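Local coordinates for protein alanine racemase (Oenococcus oeni PSU-1, PDB 3HUR) that belongs to the alanine racemase family, whose chains join an N-terminal TIM-type barrel to a C-terminal domain rich in beta strands, at residues Thr4-Pro9 with Glu256-Arg261; Leu97-Asp102 with Gly121-Ser126; Ala20-Glu25 with Leu245-Ile250; Ile105-Leu110 with Ile136-Ala141; Met298-Val303 with Ile338-Gly343. All blocks are in the same frame, centred on the assembly; numbering follows the deposited sequence.

Contact 1 of 5, residues Thr4-Pro9 with Glu256-Arg261; sequences TAIHRP and EIADVR. With SO4 (sulfate ion), chain D.
Ile6 meets the carboxylate of Glu256 from the opposite direction, and the acid group packs against two of its methyls, CG2 and CD1, with Glu256 CD 3.9 Å from Ile6 CD1. The same CD1 passes on to Ala258, lying 4.1 Å from Ala258 CB. Glu256 delivers its acid group from the crowded position between N and carbonyl carbon (chi1 68°), with the chain extended beyond CG. Ile6 closes strand 4-6, which pairs in parallel with a strand of the second subunit, continuing the sheet from one subunit into the next; Ala258, with Asp259, forms a classic beta bulge opposite Thr285. Next along the chain, Arg8 O lies 3.3 Å from Glu256 OE2, two acceptors facing each other, a closeness that would probably raise the acid's proton affinity. The Arg8 side chain bends at chi2 and chi3 and leads away to the sulfate, giving a nearly straight bond from Arg8 NH1 to SO4 O3 (2.8 Å, 176°) and a longer one from Arg8 NH2 to SO4 O1 (3.3 Å). Asp70 of the second subunit is a further partner of Arg8 NH1. Pro9 O turns to a hydrogen bond with Ser255 OG, the residue before Glu256.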
# COMPACT_ATOMS: atom_id res chain seq x y z
N THR A 4 -0.78 -34.37 -4.15
CA THR A 4 -1.83 -33.51 -4.73
C THR A 4 -1.40 -32.07 -5.02
O THR A 4 -0.62 -31.47 -4.31
CB THR A 4 -3.15 -33.61 -3.95
OG1 THR A 4 -3.74 -32.30 -3.84
CG2 THR A 4 -2.96 -34.26 -2.56
N ALA A 5 -1.87 -31.54 -6.14
CA ALA A 5 -1.50 -30.23 -6.63
C ALA A 5 -2.69 -29.28 -6.45
O ALA A 5 -3.80 -29.58 -6.89
CB ALA A 5 -1.11 -30.29 -8.07
N ILE A 6 -2.44 -28.16 -5.79
CA ILE A 6 -3.47 -27.20 -5.51
C ILE A 6 -3.15 -26.01 -6.41
O ILE A 6 -2.20 -25.26 -6.15
CB ILE A 6 -3.47 -26.83 -4.00
CG1 ILE A 6 -3.69 -28.09 -3.17
CG2 ILE A 6 -4.55 -25.74 -3.67
CD1 ILE A 6 -3.59 -27.92 -1.71
N HIS A 7 -3.91 -25.86 -7.48
CA HIS A 7 -3.73 -24.75 -8.36
C HIS A 7 -4.75 -23.63 -8.09
O HIS A 7 -4.67 -22.56 -8.71
CB HIS A 7 -3.79 -25.21 -9.82
CG HIS A 7 -2.67 -26.10 -10.23
ND1 HIS A 7 -2.81 -27.10 -11.16
CD2 HIS A 7 -1.39 -26.17 -9.79
CE1 HIS A 7 -1.66 -27.71 -11.32
NE2 HIS A 7 -0.78 -27.19 -10.49
N ARG A 8 -5.65 -23.87 -7.13
CA ARG A 8 -6.71 -22.90 -6.73
C ARG A 8 -6.81 -22.84 -5.17
O ARG A 8 -7.73 -23.42 -4.58
CB ARG A 8 -8.05 -23.37 -7.33
CG ARG A 8 -9.29 -22.59 -6.93
CD ARG A 8 -9.74 -21.64 -7.99
NE ARG A 8 -10.01 -22.26 -9.30
CZ ARG A 8 -9.69 -21.70 -10.47
NH1 ARG A 8 -9.97 -22.33 -11.61
NH2 ARG A 8 -9.06 -20.52 -10.51
N PRO A 9 -5.83 -22.19 -4.53
CA PRO A 9 -5.66 -22.25 -3.09
C PRO A 9 -6.62 -21.38 -2.35
O PRO A 9 -6.92 -21.62 -1.16
CB PRO A 9 -4.25 -21.71 -2.87
CG PRO A 9 -3.87 -20.97 -4.15
CD PRO A 9 -4.66 -21.66 -5.23
N GLU A 256 -8.19 -23.92 1.57
CA GLU A 256 -8.16 -25.34 1.91
C GLU A 256 -6.87 -25.69 2.63
O GLU A 256 -5.91 -24.97 2.52
CB GLU A 256 -8.31 -26.18 0.64
CG GLU A 256 -7.11 -26.11 -0.30
CD GLU A 256 -7.36 -26.80 -1.63
OE1 GLU A 256 -7.58 -28.01 -1.64
OE2 GLU A 256 -7.31 -26.14 -2.68
N ILE A 257 -6.86 -26.80 3.34
CA ILE A 257 -5.69 -27.25 4.07
C ILE A 257 -4.69 -27.80 3.05
O ILE A 257 -5.03 -28.72 2.32
CB ILE A 257 -6.06 -28.40 5.05
CG1 ILE A 257 -6.98 -27.92 6.15
CG2 ILE A 257 -4.80 -29.02 5.68
CD1 ILE A 257 -7.31 -28.97 7.21
N ALA A 258 -3.48 -27.23 3.02
CA ALA A 258 -2.37 -27.65 2.16
C ALA A 258 -1.37 -28.59 2.85
O ALA A 258 -0.64 -29.31 2.19
CB ALA A 258 -1.61 -26.42 1.58
N ASP A 259 -1.35 -28.56 4.19
CA ASP A 259 -0.43 -29.38 4.95
C ASP A 259 -0.97 -29.58 6.38
O ASP A 259 -1.47 -28.64 7.01
CB ASP A 259 0.94 -28.69 4.98
CG ASP A 259 2.08 -29.60 5.48
OD1 ASP A 259 2.00 -30.83 5.25
OD2 ASP A 259 3.07 -29.06 6.07
N VAL A 260 -0.89 -30.82 6.87
CA VAL A 260 -1.18 -31.16 8.28
C VAL A 260 0.04 -31.82 8.95
O VAL A 260 0.61 -32.77 8.41
CB VAL A 260 -2.35 -32.13 8.41
CG1 VAL A 260 -2.82 -32.16 9.86
CG2 VAL A 260 -3.49 -31.72 7.50
N ARG A 261 0.42 -31.29 10.11
CA ARG A 261 1.55 -31.75 10.90
C ARG A 261 1.08 -32.06 12.33
O ARG A 261 0.40 -31.24 12.96
CB ARG A 261 2.61 -30.66 10.96
CG ARG A 261 3.43 -30.39 9.66
CD ARG A 261 4.39 -29.21 9.88
NE ARG A 261 3.64 -27.99 10.15
CZ ARG A 261 4.09 -26.90 10.79
NH1 ARG A 261 5.32 -26.82 11.29
NH2 ARG A 261 3.25 -25.87 10.95
S SO4 D . -8.03 -20.74 -14.36
O1 SO4 D . -7.76 -19.69 -13.39
O2 SO4 D . -7.05 -21.86 -14.33
O3 SO4 D . -9.40 -21.14 -14.05
O4 SO4 D . -7.99 -20.09 -15.68

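Contact 2 of 5, residues Leu97-Asp102 with Gly121-Ser126; sequences LFIDHD and GTLKVS
Helix 95-100, in the outer layer of the TIM-type barrel, packs here on strand 123-128, the neighbour of the strand 103-107 that follows the helix, with Phe98 and Ile99 resting on Leu123. Leu123 reaches across with its CD1, whose branch touches two partners: Phe98 CB at 4.0 Å and Ile99 CG1 at 4.1 Å, the side chains of Ile99 and Leu123 running at about a right angle. Ile99 turns its other branch to the incoming backbone, CG2 lying 3.6 Å from Thr122 O and close to Gly121 CA. The helix itself ends in a Schellman motif with Asp102, at positive phi, as the C-prime residue; Asp102 N bonds back to Ile99 O. With CG anti to the backbone N (chi1 -176°), the Asp102 carboxylate is carried to Lys124, whose extended chain it crosses obliquely. Asp102 OD1 is 3.4 Å from Lys124 NZ, a long salt bridge. A water accepts from Lys124 N (3.0 Å) and gives a weak bond to Phe98 O. Between helix and strand no direct hydrogen bond forms, so the join depends on aliphatic contact, one water and a salt bridge in which the lysine's methylenes approach the acid more closely than its ammonium does, which leaves the lysine's exact placing doubtful.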
# COMPACT_ATOMS: atom_id res chain seq x y z
N LEU A 97 -29.74 -1.89 -32.11
CA LEU A 97 -29.28 -2.89 -31.16
C LEU A 97 -30.29 -3.04 -30.05
O LEU A 97 -30.71 -4.14 -29.73
CB LEU A 97 -27.91 -2.54 -30.58
CG LEU A 97 -26.74 -2.93 -31.47
CD1 LEU A 97 -25.44 -2.47 -30.81
CD2 LEU A 97 -26.74 -4.44 -31.78
N PHE A 98 -30.69 -1.91 -29.48
CA PHE A 98 -31.70 -1.92 -28.40
C PHE A 98 -32.95 -2.68 -28.80
O PHE A 98 -33.41 -3.51 -28.03
CB PHE A 98 -32.13 -0.51 -27.98
CG PHE A 98 -30.99 0.39 -27.55
CD1 PHE A 98 -30.06 -0.03 -26.63
CD2 PHE A 98 -30.91 1.69 -28.04
CE1 PHE A 98 -29.05 0.81 -26.22
CE2 PHE A 98 -29.88 2.55 -27.63
CZ PHE A 98 -28.96 2.10 -26.74
N ILE A 99 -33.49 -2.40 -29.99
CA ILE A 99 -34.75 -3.04 -30.39
C ILE A 99 -34.56 -4.52 -30.63
O ILE A 99 -35.31 -5.34 -30.13
CB ILE A 99 -35.37 -2.36 -31.65
CG1 ILE A 99 -35.74 -0.90 -31.35
CG2 ILE A 99 -36.62 -3.10 -32.11
CD1 ILE A 99 -35.69 -0.01 -32.59
N ASP A 100 -33.54 -4.88 -31.39
CA ASP A 100 -33.38 -6.29 -31.77
C ASP A 100 -33.10 -7.21 -30.61
O ASP A 100 -33.44 -8.39 -30.67
CB ASP A 100 -32.25 -6.47 -32.79
CG ASP A 100 -32.56 -5.83 -34.17
OD1 ASP A 100 -33.77 -5.52 -34.48
OD2 ASP A 100 -31.56 -5.66 -34.94
N HIS A 101 -32.49 -6.66 -29.55
CA HIS A 101 -32.11 -7.46 -28.39
C HIS A 101 -33.00 -7.22 -27.16
O HIS A 101 -32.65 -7.69 -26.05
CB HIS A 101 -30.64 -7.17 -28.04
CG HIS A 101 -29.68 -7.57 -29.11
ND1 HIS A 101 -29.36 -8.88 -29.38
CD2 HIS A 101 -28.93 -6.81 -29.96
CE1 HIS A 101 -28.47 -8.92 -30.36
NE2 HIS A 101 -28.20 -7.68 -30.73
N ASP A 102 -34.11 -6.50 -27.36
CA ASP A 102 -35.12 -6.25 -26.33
C ASP A 102 -34.50 -5.60 -25.09
O ASP A 102 -34.58 -6.14 -23.97
CB ASP A 102 -35.78 -7.56 -25.91
CG ASP A 102 -36.92 -7.34 -24.91
OD1 ASP A 102 -37.57 -6.26 -25.04
OD2 ASP A 102 -37.17 -8.22 -24.02
N GLY A 121 -39.95 -1.52 -35.36
CA GLY A 121 -40.12 -2.36 -34.19
C GLY A 121 -40.51 -1.57 -32.96
O GLY A 121 -40.81 -0.37 -33.05
N THR A 122 -40.51 -2.22 -31.81
CA THR A 122 -40.89 -1.56 -30.58
C THR A 122 -39.61 -1.24 -29.74
O THR A 122 -38.81 -2.13 -29.46
CB THR A 122 -41.98 -2.35 -29.79
OG1 THR A 122 -41.50 -2.68 -28.49
CG2 THR A 122 -42.44 -3.63 -30.53
N LEU A 123 -39.42 0.04 -29.44
CA LEU A 123 -38.38 0.55 -28.55
C LEU A 123 -38.98 0.72 -27.17
O LEU A 123 -39.94 1.49 -27.01
CB LEU A 123 -37.85 1.90 -29.03
CG LEU A 123 -36.73 2.54 -28.19
CD1 LEU A 123 -35.44 1.68 -28.23
CD2 LEU A 123 -36.42 3.96 -28.64
N LYS A 124 -38.40 0.03 -26.19
CA LYS A 124 -38.88 0.11 -24.80
C LYS A 124 -38.04 1.16 -24.06
O LYS A 124 -36.80 1.11 -24.10
CB LYS A 124 -38.75 -1.22 -24.10
CG LYS A 124 -39.34 -2.37 -24.87
CD LYS A 124 -39.28 -3.64 -24.05
CE LYS A 124 -40.16 -4.71 -24.59
NZ LYS A 124 -40.49 -5.59 -23.44
N VAL A 125 -38.73 2.10 -23.40
CA VAL A 125 -38.13 3.31 -22.88
C VAL A 125 -38.57 3.50 -21.46
O VAL A 125 -39.62 3.01 -21.08
CB VAL A 125 -38.52 4.55 -23.72
CG1 VAL A 125 -37.96 4.43 -25.15
CG2 VAL A 125 -40.03 4.76 -23.72
N SER A 126 -37.76 4.20 -20.68
CA SER A 126 -38.05 4.48 -19.29
C SER A 126 -37.90 5.95 -19.08
O SER A 126 -36.96 6.56 -19.55
CB SER A 126 -37.07 3.80 -18.33
OG SER A 126 -37.43 2.45 -18.14
O HOH W 1 -36.16 -1.80 -26.81

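Contact 3 of 5, residues Ala20-Glu25 with Leu245-Ile250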
# COMPACT_ATOMS: atom_id res chain seq x y z
N ALA A 20 -30.97 -15.84 -4.66
CA ALA A 20 -32.34 -15.95 -5.13
C ALA A 20 -33.23 -15.62 -3.96
O ALA A 20 -34.12 -14.77 -4.04
CB ALA A 20 -32.64 -17.32 -5.63
N HIS A 21 -32.93 -16.28 -2.86
CA HIS A 21 -33.60 -16.12 -1.63
C HIS A 21 -33.67 -14.65 -1.23
O HIS A 21 -34.71 -14.19 -0.77
CB HIS A 21 -32.87 -16.95 -0.58
CG HIS A 21 -33.40 -16.80 0.80
ND1 HIS A 21 -34.41 -17.61 1.30
CD2 HIS A 21 -33.03 -15.98 1.81
CE1 HIS A 21 -34.66 -17.27 2.55
NE2 HIS A 21 -33.83 -16.29 2.89
N ASN A 22 -32.59 -13.91 -1.39
CA ASN A 22 -32.61 -12.48 -1.08
C ASN A 22 -33.62 -11.71 -1.95
O ASN A 22 -34.28 -10.81 -1.45
CB ASN A 22 -31.23 -11.84 -1.20
CG ASN A 22 -30.27 -12.29 -0.13
OD1 ASN A 22 -30.65 -12.86 0.88
ND2 ASN A 22 -29.01 -12.02 -0.36
N LEU A 23 -33.73 -12.06 -3.23
CA LEU A 23 -34.70 -11.38 -4.09
C LEU A 23 -36.11 -11.73 -3.63
O LEU A 23 -36.97 -10.86 -3.53
CB LEU A 23 -34.53 -11.72 -5.57
CG LEU A 23 -33.38 -11.02 -6.30
CD1 LEU A 23 -33.56 -11.11 -7.84
CD2 LEU A 23 -33.26 -9.60 -5.86
N GLN A 24 -36.34 -13.00 -3.35
CA GLN A 24 -37.58 -13.45 -2.76
C GLN A 24 -37.97 -12.72 -1.43
O GLN A 24 -39.11 -12.33 -1.27
CB GLN A 24 -37.54 -14.98 -2.58
CG GLN A 24 -37.68 -15.76 -3.94
CD GLN A 24 -37.08 -17.20 -3.91
OE1 GLN A 24 -36.49 -17.65 -2.90
NE2 GLN A 24 -37.21 -17.90 -5.03
N GLU A 25 -37.03 -12.52 -0.50
CA GLU A 25 -37.32 -11.87 0.78
C GLU A 25 -37.75 -10.47 0.60
O GLU A 25 -38.70 -10.02 1.23
CB GLU A 25 -36.11 -11.81 1.70
CG GLU A 25 -35.79 -13.11 2.38
CD GLU A 25 -36.74 -13.41 3.49
OE1 GLU A 25 -36.88 -12.58 4.44
OE2 GLU A 25 -37.32 -14.50 3.42
N LEU A 245 -36.16 -8.76 8.58
CA LEU A 245 -35.73 -9.04 7.21
C LEU A 245 -34.51 -9.92 7.31
O LEU A 245 -33.54 -9.57 7.98
CB LEU A 245 -35.37 -7.76 6.51
CG LEU A 245 -34.96 -7.88 5.05
CD1 LEU A 245 -36.17 -8.22 4.21
CD2 LEU A 245 -34.36 -6.56 4.64
N HIS A 246 -34.53 -11.05 6.63
CA HIS A 246 -33.42 -11.99 6.77
C HIS A 246 -32.67 -12.16 5.47
O HIS A 246 -32.77 -13.18 4.79
CB HIS A 246 -33.92 -13.33 7.33
CG HIS A 246 -34.70 -13.17 8.60
ND1 HIS A 246 -35.90 -13.83 8.83
CD2 HIS A 246 -34.48 -12.39 9.68
CE1 HIS A 246 -36.36 -13.48 10.02
NE2 HIS A 246 -35.52 -12.61 10.56
N LEU A 247 -31.92 -11.14 5.13
CA LEU A 247 -31.05 -11.22 3.98
C LEU A 247 -29.87 -12.13 4.34
O LEU A 247 -29.34 -12.06 5.43
CB LEU A 247 -30.59 -9.83 3.54
CG LEU A 247 -31.70 -8.99 2.85
CD1 LEU A 247 -31.17 -7.68 2.23
CD2 LEU A 247 -32.45 -9.79 1.78
N GLU A 248 -29.52 -13.04 3.44
CA GLU A 248 -28.34 -13.91 3.64
C GLU A 248 -27.12 -13.28 2.96
O GLU A 248 -27.22 -12.80 1.84
CB GLU A 248 -28.63 -15.30 3.03
CG GLU A 248 -29.46 -16.23 3.93
CD GLU A 248 -30.25 -17.32 3.17
OE1 GLU A 248 -29.97 -17.61 1.98
OE2 GLU A 248 -31.18 -17.93 3.77
N ARG A 249 -25.97 -13.26 3.63
CA ARG A 249 -24.67 -12.95 2.97
C ARG A 249 -24.37 -14.11 2.02
O ARG A 249 -24.36 -15.24 2.44
CB ARG A 249 -23.52 -12.75 3.97
CG ARG A 249 -22.14 -12.42 3.31
CD ARG A 249 -20.97 -12.20 4.34
NE ARG A 249 -21.13 -13.01 5.55
CZ ARG A 249 -20.77 -14.30 5.68
NH1 ARG A 249 -20.18 -14.98 4.69
NH2 ARG A 249 -21.01 -14.91 6.84
N ILE A 250 -24.18 -13.83 0.72
CA ILE A 250 -24.12 -14.89 -0.26
C ILE A 250 -22.71 -15.35 -0.58
O ILE A 250 -22.52 -16.40 -1.19
CB ILE A 250 -24.88 -14.52 -1.59
CG1 ILE A 250 -24.08 -13.59 -2.50
CG2 ILE A 250 -26.22 -13.88 -1.27
CD1 ILE A 250 -24.79 -13.31 -3.79
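Asn22 grips the backbone of Glu248 at both ends with its one amide: Glu248 N donates to Asn22 OD1 (2.8 Å), and Asn22 ND2 donates to Glu248 O at 2.9 Å. The second bond is nearly straight (170°) and lies in both the amide plane and the carbonyl plane, whereas the first donor is tilted out of the carbonyl plane of Asn22. On the preceding residue, the ring of His21 carries the Glu248 carboxylate stacked on one face, the planes 2° apart. Glu248 OE2 sits 3.2 Å above that plane toward the rim, and its 3.2 Å distance from His21 NE2 has too poor an angle for a hydrogen bond. All this ties helix 16-30 to the loop that leads from the barrel's strand 222-223 into strand 251-263 of the C-terminal domain. Around the amide, Leu247 CD2 packs 3.8 Å from Asn22 CB and Ile250 CG2 lies 3.5 Å from Asn22 ND2. Farther out, Ile229 O takes a second bond from Asn22 ND2, and backbone bonds to Asp15 and Ser230 hold Ile250 in place.

Contact 4 of 5, residues Ile105-Leu110 with Ile136-Ala141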
# COMPACT_ATOMS: atom_id res chain seq x y z
N ILE A 105 -34.18 1.26 -22.62
CA ILE A 105 -33.27 2.39 -22.43
C ILE A 105 -33.98 3.54 -21.69
O ILE A 105 -35.21 3.58 -21.61
CB ILE A 105 -32.64 2.88 -23.74
CG1 ILE A 105 -33.66 3.55 -24.67
CG2 ILE A 105 -31.95 1.70 -24.49
CD1 ILE A 105 -33.02 4.11 -25.91
N THR A 106 -33.18 4.43 -21.10
CA THR A 106 -33.66 5.57 -20.35
C THR A 106 -33.88 6.75 -21.31
O THR A 106 -33.12 6.95 -22.25
CB THR A 106 -32.69 5.98 -19.22
OG1 THR A 106 -33.00 5.26 -18.02
CG2 THR A 106 -32.82 7.43 -18.90
N ILE A 107 -34.96 7.50 -21.08
CA ILE A 107 -35.18 8.71 -21.80
C ILE A 107 -34.51 9.80 -20.98
O ILE A 107 -34.86 10.02 -19.82
CB ILE A 107 -36.66 9.07 -21.95
CG1 ILE A 107 -37.43 7.95 -22.63
CG2 ILE A 107 -36.75 10.34 -22.78
CD1 ILE A 107 -38.90 8.26 -22.90
N PRO A 108 -33.54 10.48 -21.58
CA PRO A 108 -32.72 11.38 -20.80
C PRO A 108 -33.22 12.81 -20.75
O PRO A 108 -32.84 13.53 -19.82
CB PRO A 108 -31.39 11.33 -21.55
CG PRO A 108 -31.79 11.21 -22.94
CD PRO A 108 -32.95 10.25 -22.91
N SER A 109 -34.00 13.21 -21.75
CA SER A 109 -34.41 14.62 -21.94
C SER A 109 -35.55 14.73 -22.95
O SER A 109 -35.64 13.90 -23.85
CB SER A 109 -33.21 15.46 -22.44
OG SER A 109 -33.15 15.45 -23.86
N LEU A 110 -36.39 15.78 -22.83
CA LEU A 110 -37.42 16.06 -23.84
C LEU A 110 -36.85 16.23 -25.24
O LEU A 110 -37.39 15.70 -26.21
CB LEU A 110 -38.28 17.28 -23.47
CG LEU A 110 -39.54 17.48 -24.35
CD1 LEU A 110 -40.51 16.34 -24.16
CD2 LEU A 110 -40.23 18.81 -24.06
N ILE A 136 -29.91 13.40 -15.00
CA ILE A 136 -30.54 12.57 -16.00
C ILE A 136 -32.05 12.72 -15.89
O ILE A 136 -32.63 12.62 -14.78
CB ILE A 136 -30.17 11.06 -15.82
CG1 ILE A 136 -28.67 10.85 -15.48
CG2 ILE A 136 -30.52 10.29 -17.09
CD1 ILE A 136 -28.24 9.31 -15.20
N GLY A 137 -32.70 12.98 -17.02
CA GLY A 137 -34.17 12.99 -17.06
C GLY A 137 -34.87 14.29 -16.70
O GLY A 137 -34.30 15.38 -16.77
N PHE A 138 -36.12 14.17 -16.27
CA PHE A 138 -37.09 15.26 -16.30
C PHE A 138 -37.37 15.86 -14.95
O PHE A 138 -37.78 15.14 -14.04
CB PHE A 138 -38.40 14.72 -16.84
CG PHE A 138 -38.32 14.22 -18.25
CD1 PHE A 138 -38.87 14.97 -19.29
CD2 PHE A 138 -37.74 13.00 -18.54
CE1 PHE A 138 -38.81 14.51 -20.60
CE2 PHE A 138 -37.67 12.52 -19.83
CZ PHE A 138 -38.21 13.27 -20.87
N ASP A 139 -37.19 17.18 -14.81
CA ASP A 139 -37.46 17.90 -13.54
C ASP A 139 -38.58 18.97 -13.61
O ASP A 139 -38.77 19.75 -12.66
CB ASP A 139 -36.17 18.54 -12.99
CG ASP A 139 -35.60 19.62 -13.90
OD1 ASP A 139 -36.19 19.92 -14.96
OD2 ASP A 139 -34.56 20.20 -13.53
N LYS A 140 -39.33 18.98 -14.70
CA LYS A 140 -40.40 19.96 -14.90
C LYS A 140 -41.70 19.27 -15.29
O LYS A 140 -41.71 18.37 -16.13
CB LYS A 140 -39.98 20.97 -15.97
CG LYS A 140 -38.87 21.92 -15.49
CD LYS A 140 -38.35 22.78 -16.64
CE LYS A 140 -37.03 23.49 -16.30
NZ LYS A 140 -36.42 24.08 -17.52
N ALA A 141 -42.79 19.69 -14.67
CA ALA A 141 -44.07 19.01 -14.83
C ALA A 141 -44.61 19.13 -16.25
O ALA A 141 -45.21 18.20 -16.75
CB ALA A 141 -45.09 19.56 -13.82
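Phe138 makes the dense half of this contact, its ring driven against the turn that follows strand 103-107. Ile107 CG2 comes in at the ring's edge, in its plane, 3.8 Å from Phe138 CE2. Across CZ from there, Phe138 CE1 lies 4.0 Å from Leu110 CB and 3.5 Å from Leu110 N, an oblique approach at the start of helix 110-114. Phe138 carries its CG anti to the carbonyl carbon (chi1 -64°), which sets the ring between this turn and helix 141-153, where Ile144 and Ala147 press on it. The other half is looser and partly open to solvent. Ile136 offers just one methyl, CG2, 4.1 Å from Thr106 CG2, and Trp90 borders both Ile136 and Pro108. Joining the halves is a bent backbone bond, Gly137 N to Pro108 O (2.9 Å, 130°), its donor tilted 34° from the carbonyl plane. Two loops brought together in this way, beyond the C-terminal ends of adjacent parallel strands 103-107 and 123-128, are characteristic of the loop-bearing rim of a TIM barrel.

Contact 5 of 5, residues Met298-Val303 with Ile338-Gly343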
# COMPACT_ATOMS: atom_id res chain seq x y z
N MET A 298 -10.19 -9.57 6.98
CA MET A 298 -10.58 -10.74 7.73
C MET A 298 -9.99 -10.74 9.14
O MET A 298 -8.87 -10.28 9.37
CB MET A 298 -10.16 -12.02 7.01
CG MET A 298 -10.60 -12.13 5.57
SD MET A 298 -12.33 -12.24 5.28
CE MET A 298 -12.16 -11.83 3.56
N GLN A 299 -10.73 -11.28 10.10
CA GLN A 299 -10.22 -11.41 11.43
C GLN A 299 -9.16 -12.50 11.38
O GLN A 299 -9.30 -13.50 10.66
CB GLN A 299 -11.35 -11.73 12.42
CG GLN A 299 -11.94 -13.14 12.31
CD GLN A 299 -12.66 -13.58 13.58
OE1 GLN A 299 -13.77 -13.08 13.91
NE2 GLN A 299 -12.05 -14.52 14.32
N LYS A 300 -8.11 -12.32 12.15
CA LYS A 300 -7.01 -13.25 12.08
C LYS A 300 -6.82 -14.08 13.36
O LYS A 300 -5.71 -14.53 13.66
CB LYS A 300 -5.76 -12.47 11.66
CG LYS A 300 -5.77 -12.23 10.15
CD LYS A 300 -4.81 -11.15 9.71
CE LYS A 300 -5.33 -9.74 10.01
NZ LYS A 300 -5.95 -9.11 8.84
N SER A 301 -7.92 -14.35 14.06
CA SER A 301 -7.91 -15.28 15.20
C SER A 301 -8.64 -16.60 14.96
O SER A 301 -8.44 -17.56 15.72
CB SER A 301 -8.51 -14.61 16.43
OG SER A 301 -9.68 -13.87 16.11
N SER A 302 -9.45 -16.68 13.92
CA SER A 302 -10.24 -17.89 13.69
C SER A 302 -10.63 -18.13 12.25
O SER A 302 -10.78 -17.20 11.48
CB SER A 302 -11.53 -17.80 14.49
OG SER A 302 -11.31 -18.37 15.74
N VAL A 303 -10.85 -19.39 11.91
CA VAL A 303 -11.42 -19.72 10.61
C VAL A 303 -12.48 -20.77 10.85
O VAL A 303 -12.54 -21.34 11.95
CB VAL A 303 -10.33 -20.25 9.64
CG1 VAL A 303 -9.28 -19.18 9.39
CG2 VAL A 303 -9.67 -21.49 10.21
N ILE A 338 -13.41 -15.60 8.08
CA ILE A 338 -14.38 -14.81 8.80
C ILE A 338 -14.00 -13.36 8.73
O ILE A 338 -12.86 -12.99 9.03
CB ILE A 338 -14.45 -15.17 10.31
CG1 ILE A 338 -14.67 -16.68 10.51
CG2 ILE A 338 -15.54 -14.30 11.01
CD1 ILE A 338 -14.51 -17.11 12.00
N GLY A 339 -14.95 -12.52 8.34
CA GLY A 339 -14.72 -11.09 8.19
C GLY A 339 -14.83 -10.32 9.50
O GLY A 339 -15.70 -10.60 10.34
N LYS A 340 -13.94 -9.34 9.67
CA LYS A 340 -14.03 -8.35 10.73
C LYS A 340 -15.46 -7.80 10.86
O LYS A 340 -15.94 -7.58 11.97
CB LYS A 340 -13.06 -7.20 10.44
CG LYS A 340 -11.56 -7.56 10.62
CD LYS A 340 -10.68 -6.33 10.44
CE LYS A 340 -9.21 -6.62 10.79
NZ LYS A 340 -8.25 -5.67 10.11
N ASP A 341 -16.12 -7.61 9.71
CA ASP A 341 -17.46 -7.02 9.59
C ASP A 341 -18.27 -7.70 8.46
O ASP A 341 -18.15 -7.34 7.27
CB ASP A 341 -17.33 -5.50 9.34
CG ASP A 341 -18.68 -4.81 9.09
OD1 ASP A 341 -19.74 -5.41 9.42
OD2 ASP A 341 -18.66 -3.67 8.54
N GLY A 342 -19.12 -8.64 8.84
CA GLY A 342 -19.93 -9.45 7.90
C GLY A 342 -20.70 -8.66 6.86
O GLY A 342 -20.82 -9.08 5.70
N GLY A 343 -21.21 -7.49 7.27
CA GLY A 343 -21.98 -6.66 6.38
C GLY A 343 -21.18 -5.65 5.56
O GLY A 343 -21.79 -4.77 4.91
O HOH W 2 -10.93 -15.54 9.35
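Ile338 meets Gln299 and Ser302 with different parts of itself and binds Gln299 with its backbone, so that it forms the centre of the contact. Gln299 N donates to Ile338 O at 2.9 Å, in the carbonyl plane and with a C=O...donor angle of 159°. The Gln299 side chain, with CG between backbone N and carbonyl carbon (chi1 71°), then passes over the isoleucine at a slant, Gln299 OE1 reaching 3.6 Å from Ile338 CG2. The opposite end of the residue, Ile338 CD1, touches Ser302 CB at 3.9 Å. These two contacts fall on either side of a corner at Lys300 and Ser301, where the chain leaves strand 298-299 for strand 302-305. Met298 and Gly339 form an antiparallel non-hydrogen-bonded pair at the weakly bonded end of strand 334-339, and Met298 SD curls to 3.9 Å from Gly339 CA. A water accepts from Ile338 N (2.8 Å) and lies within donating range of Gln299 O and Ser302 O, bridging both arms of the corner. Lys340 runs its CG past the Met298-Gln299 peptide, and its NZ stands 4.3 Å from Lys300 NZ. Lys300 NZ bonds to Met298 O (3.2 Å) and Lys340 NZ to Arg296 O. This chemistry is consistent with backbone carbonyls, rather than an acid of either segment, probably offsetting the closeness of these two ammonium groups, whose repulsion solvent probably helps to screen.

In the fold
Four of the contacts fall in the two domains, two in each, and contact 3 at their junction. Contacts 2 and 4, centres 18 Å apart, share neighbouring barrel strands and touch directly: Ser126 O lies 2.7 Å from Ile107 N, a probable hydrogen bond, and Phe98 packs on Ile105. Contacts 1 and 5, centres 21 Å apart, reach the same mixed sheet through adjacent strands 251-263 and 334-339. Contact 3, at the passage from one domain to the other, meets contact 5 where Arg249 CD lies 3.4 Å from Gly342 O. The sulfate belongs to contact 1, at the interface with the second subunit; contact 4 is far from there, its centre 55 Å from that of contact 1.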